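Glucose 1-dehydrogenase (Haloferax mediterranei, PDB 2B5W) catalyses the zinc-dependent oxidation of D-glucose and related aldose sugars with NAD(+) or, preferably, NADP(+) as electron acceptor. Local coordinates at residues A3-P13 and F52-L61. The protein carries 1 engineered substitution. Residues are numbered along the deposited sequence; the frame is centred on the assembly and turned at random.
Sequences AIAVKRGEDRP and FPEGEDHLVL
Val6 and Leu59 form an antiparallel hydrogen-bonded pair, Val6 N giving to Leu59 O at 2.9 Å and Leu59 N to Val6 O at 3.0 Å. A third bond, Leu61 N to Ile4 O (3.0 Å, 164° at the hydrogen), continues this ladder between strands 58-60 and 2-7 of the catalytic domain, shortly before zinc ligand His63. CG2 of Val6 meets Phe52 CE1 at 3.8 Å, while CG1, set anti to the carbonyl carbon (chi1 -72°), lies 3.9 Å from both CD1 and CD2 of Leu61. Leu61 CD1 also abuts Pro13 CG at 3.8 Å; Ile45 and Val44 of helix 39-46 close over this group. On the other face, Ala3 CB touches Val60 CG2. The Phe52 ring lies with one face over Leu59 N; its edge meets Arg8 N, a buried amide with no partner in the model, and CE2 lies 3.7 Å from Arg8 CG. With an alanine at Phe52, a gap is likely to open beside Val6 CG2 and Arg8 CG, uncovering Leu59 N. His58 ND1 gives a 2.9 Å bond to Asp57 OD1 and NE2 bonds Lys18, fixing the imidazole's rotation. Backbone bonds thus set the register, while apolar packing on both faces holds the strands together.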
loop_
_atom_site.group_PDB
_atom_site.type_symbol
_atom_site.label_atom_id
_atom_site.label_comp_id
_atom_site.label_asym_id
_atom_site.label_seq_id
_atom_site.Cartn_x
_atom_site.Cartn_y
_atom_site.Cartn_z
ATOM N N ALA A 3 -0.830 38.943 -15.443
ATOM C CA ALA A 3 -0.655 37.641 -14.775
ATOM C C ALA A 3 -0.290 37.880 -13.306
ATOM O O ALA A 3 0.190 38.956 -12.939
ATOM C CB ALA A 3 0.396 36.853 -15.451
ATOM N N ILE A 4 -0.528 36.882 -12.462
ATOM C CA ILE A 4 -0.213 36.943 -11.048
ATOM C C ILE A 4 0.965 36.013 -10.807
ATOM O O ILE A 4 0.908 34.838 -11.155
ATOM C CB ILE A 4 -1.431 36.515 -10.173
ATOM C CG1 ILE A 4 -2.654 37.387 -10.481
ATOM C CG2 ILE A 4 -1.058 36.572 -8.711
ATOM C CD1 ILE A 4 -2.480 38.853 -10.272
ATOM N N ALA A 5 2.042 36.550 -10.239
ATOM C CA ALA A 5 3.308 35.829 -10.148
ATOM C C ALA A 5 3.988 36.045 -8.805
ATOM O O ALA A 5 3.688 37.006 -8.103
ATOM C CB ALA A 5 4.228 36.272 -11.241
ATOM N N VAL A 6 4.872 35.118 -8.451
ATOM C CA VAL A 6 5.816 35.352 -7.336
ATOM C C VAL A 6 7.168 35.743 -7.980
ATOM O O VAL A 6 7.571 35.217 -9.022
ATOM C CB VAL A 6 5.959 34.129 -6.406
ATOM C CG1 VAL A 6 4.689 33.941 -5.557
ATOM C CG2 VAL A 6 6.284 32.854 -7.172
ATOM N N LYS A 7 7.840 36.718 -7.382
ATOM C CA LYS A 7 9.150 37.174 -7.842
ATOM C C LYS A 7 10.158 36.974 -6.714
ATOM O O LYS A 7 9.791 36.892 -5.526
ATOM C CB LYS A 7 9.108 38.666 -8.184
ATOM C CG LYS A 7 8.682 39.041 -9.595
ATOM C CD LYS A 7 8.072 40.447 -9.584
ATOM C CE LYS A 7 8.369 41.265 -10.831
ATOM N NZ LYS A 7 7.741 42.633 -10.715
ATOM N N ARG A 8 11.432 36.871 -7.094
ATOM C CA ARG A 8 12.501 36.890 -6.094
ATOM C C ARG A 8 12.452 38.210 -5.344
ATOM O O ARG A 8 12.420 39.283 -5.963
ATOM C CB ARG A 8 13.861 36.752 -6.778
ATOM C CG ARG A 8 14.078 35.376 -7.404
ATOM C CD ARG A 8 15.408 35.263 -8.151
ATOM N NE ARG A 8 15.617 33.939 -8.754
ATOM C CZ ARG A 8 16.706 33.598 -9.456
ATOM N NH1 ARG A 8 17.699 34.475 -9.657
ATOM N NH2 ARG A 8 16.897 32.392 -10.006
ATOM N N GLY A 9 12.365 38.146 -4.016
ATOM C CA GLY A 9 12.381 39.344 -3.192
ATOM C C GLY A 9 11.026 39.895 -2.772
ATOM O O GLY A 9 10.961 40.650 -1.805
ATOM N N GLU A 10 9.957 39.546 -3.488
ATOM C CA GLU A 10 8.609 39.954 -3.105
ATOM C C GLU A 10 8.031 38.848 -2.224
ATOM O O GLU A 10 8.092 37.674 -2.584
ATOM C CB GLU A 10 7.717 40.170 -4.349
ATOM C CG GLU A 10 8.133 41.323 -5.272
ATOM C CD GLU A 10 7.776 42.701 -4.735
ATOM O OE1 GLU A 10 6.798 42.834 -3.967
ATOM O OE2 GLU A 10 8.484 43.667 -5.087
ATOM N N ASP A 11 7.467 39.207 -1.076
ATOM C CA ASP A 11 6.898 38.197 -0.172
ATOM C C ASP A 11 5.501 37.722 -0.606
ATOM O O ASP A 11 5.060 36.629 -0.212
ATOM C CB ASP A 11 6.833 38.736 1.266
ATOM C CG ASP A 11 8.216 39.055 1.845
ATOM O OD1 ASP A 11 9.225 38.471 1.389
ATOM O OD2 ASP A 11 8.379 39.879 2.767
ATOM N N ARG A 12 4.815 38.533 -1.410
ATOM C CA ARG A 12 3.448 38.224 -1.834
ATOM C C ARG A 12 3.321 38.141 -3.363
ATOM O O ARG A 12 4.181 38.606 -4.107
ATOM C CB ARG A 12 2.491 39.280 -1.289
ATOM C CG ARG A 12 2.276 39.212 0.230
ATOM C CD ARG A 12 1.354 40.300 0.787
ATOM N NE ARG A 12 0.466 39.778 1.833
ATOM C CZ ARG A 12 0.202 40.364 3.002
ATOM N NH1 ARG A 12 0.747 41.532 3.334
ATOM N NH2 ARG A 12 -0.627 39.769 3.855
ATOM N N PRO A 13 2.235 37.549 -3.854
ATOM C CA PRO A 13 2.007 37.584 -5.294
ATOM C C PRO A 13 1.771 38.994 -5.786
ATOM O O PRO A 13 1.179 39.821 -5.089
ATOM C CB PRO A 13 0.724 36.763 -5.466
ATOM C CG PRO A 13 0.674 35.893 -4.283
ATOM C CD PRO A 13 1.197 36.771 -3.159
ATOM N N PHE A 52 11.284 28.359 -10.173
ATOM C CA PHE A 52 11.050 29.279 -11.275
ATOM C C PHE A 52 11.493 28.591 -12.558
ATOM O O PHE A 52 12.446 27.783 -12.539
ATOM C CB PHE A 52 11.817 30.608 -11.110
ATOM C CG PHE A 52 11.256 31.542 -10.051
ATOM C CD1 PHE A 52 10.398 31.096 -9.058
ATOM C CD2 PHE A 52 11.638 32.867 -10.043
ATOM C CE1 PHE A 52 9.896 31.954 -8.098
ATOM C CE2 PHE A 52 11.153 33.732 -9.072
ATOM C CZ PHE A 52 10.277 33.270 -8.104
ATOM N N PRO A 53 10.822 28.886 -13.666
ATOM C CA PRO A 53 11.223 28.350 -14.965
ATOM C C PRO A 53 12.637 28.816 -15.313
ATOM O O PRO A 53 13.005 29.944 -15.012
ATOM C CB PRO A 53 10.191 28.918 -15.937
ATOM C CG PRO A 53 9.040 29.334 -15.064
ATOM C CD PRO A 53 9.616 29.732 -13.763
ATOM N N GLU A 54 13.415 27.931 -15.914
ATOM C CA GLU A 54 14.790 28.228 -16.337
ATOM C C GLU A 54 14.951 29.645 -16.876
ATOM O O GLU A 54 14.363 29.994 -17.906
ATOM C CB GLU A 54 15.213 27.256 -17.451
ATOM C CG GLU A 54 16.703 26.994 -17.548
ATOM C CD GLU A 54 17.407 27.046 -16.197
ATOM O OE1 GLU A 54 17.398 28.105 -15.519
ATOM O OE2 GLU A 54 17.987 26.012 -15.817
ATOM N N GLY A 55 15.790 30.432 -16.202
ATOM C CA GLY A 55 16.261 31.698 -16.739
ATOM C C GLY A 55 15.264 32.830 -16.635
ATOM O O GLY A 55 15.439 33.879 -17.266
ATOM N N GLU A 56 14.223 32.623 -15.831
ATOM C CA GLU A 56 13.170 33.615 -15.666
ATOM C C GLU A 56 13.134 34.134 -14.249
ATOM O O GLU A 56 13.563 33.466 -13.309
ATOM C CB GLU A 56 11.826 33.019 -16.075
ATOM C CG GLU A 56 11.850 32.613 -17.538
ATOM C CD GLU A 56 10.486 32.468 -18.153
ATOM O OE1 GLU A 56 9.666 33.422 -18.034
ATOM O OE2 GLU A 56 10.250 31.404 -18.786
ATOM N N ASP A 57 12.619 35.354 -14.105
ATOM C CA ASP A 57 12.704 36.083 -12.846
ATOM C C ASP A 57 11.413 36.060 -12.034
ATOM O O ASP A 57 11.271 36.810 -11.060
ATOM C CB ASP A 57 13.151 37.545 -13.084
ATOM C CG ASP A 57 12.120 38.390 -13.836
ATOM O OD1 ASP A 57 10.974 37.958 -14.084
ATOM O OD2 ASP A 57 12.388 39.544 -14.224
ATOM N N HIS A 58 10.508 35.162 -12.408
ATOM C CA HIS A 58 9.228 35.039 -11.718
ATOM C C HIS A 58 8.638 33.670 -12.026
ATOM O O HIS A 58 9.126 32.963 -12.918
ATOM C CB HIS A 58 8.274 36.138 -12.206
ATOM C CG HIS A 58 7.836 35.972 -13.630
ATOM N ND1 HIS A 58 8.610 36.355 -14.706
ATOM C CD2 HIS A 58 6.721 35.406 -14.162
ATOM C CE1 HIS A 58 7.983 36.061 -15.829
ATOM N NE2 HIS A 58 6.827 35.492 -15.526
ATOM N N LEU A 59 7.578 33.339 -11.300
ATOM C CA LEU A 59 6.768 32.175 -11.590
ATOM C C LEU A 59 5.301 32.621 -11.558
ATOM O O LEU A 59 4.819 33.095 -10.537
ATOM C CB LEU A 59 6.996 31.098 -10.544
ATOM C CG LEU A 59 6.047 29.887 -10.616
ATOM C CD1 LEU A 59 6.276 29.128 -11.894
ATOM C CD2 LEU A 59 6.274 29.011 -9.438
ATOM N N VAL A 60 4.620 32.487 -12.689
ATOM C CA VAL A 60 3.167 32.730 -12.706
ATOM C C VAL A 60 2.511 31.610 -11.896
ATOM O O VAL A 60 2.831 30.419 -12.106
ATOM C CB VAL A 60 2.607 32.750 -14.123
ATOM C CG1 VAL A 60 1.087 32.808 -14.110
ATOM C CG2 VAL A 60 3.171 33.953 -14.922
ATOM N N LEU A 61 1.660 31.980 -10.944
ATOM C CA LEU A 61 1.038 31.024 -10.065
ATOM C C LEU A 61 -0.184 30.373 -10.720
ATOM O O LEU A 61 -0.636 30.818 -11.757
ATOM C CB LEU A 61 0.624 31.705 -8.775
ATOM C CG LEU A 61 1.744 32.273 -7.890
ATOM C CD1 LEU A 61 1.091 33.077 -6.760
ATOM C CD2 LEU A 61 2.600 31.157 -7.352
#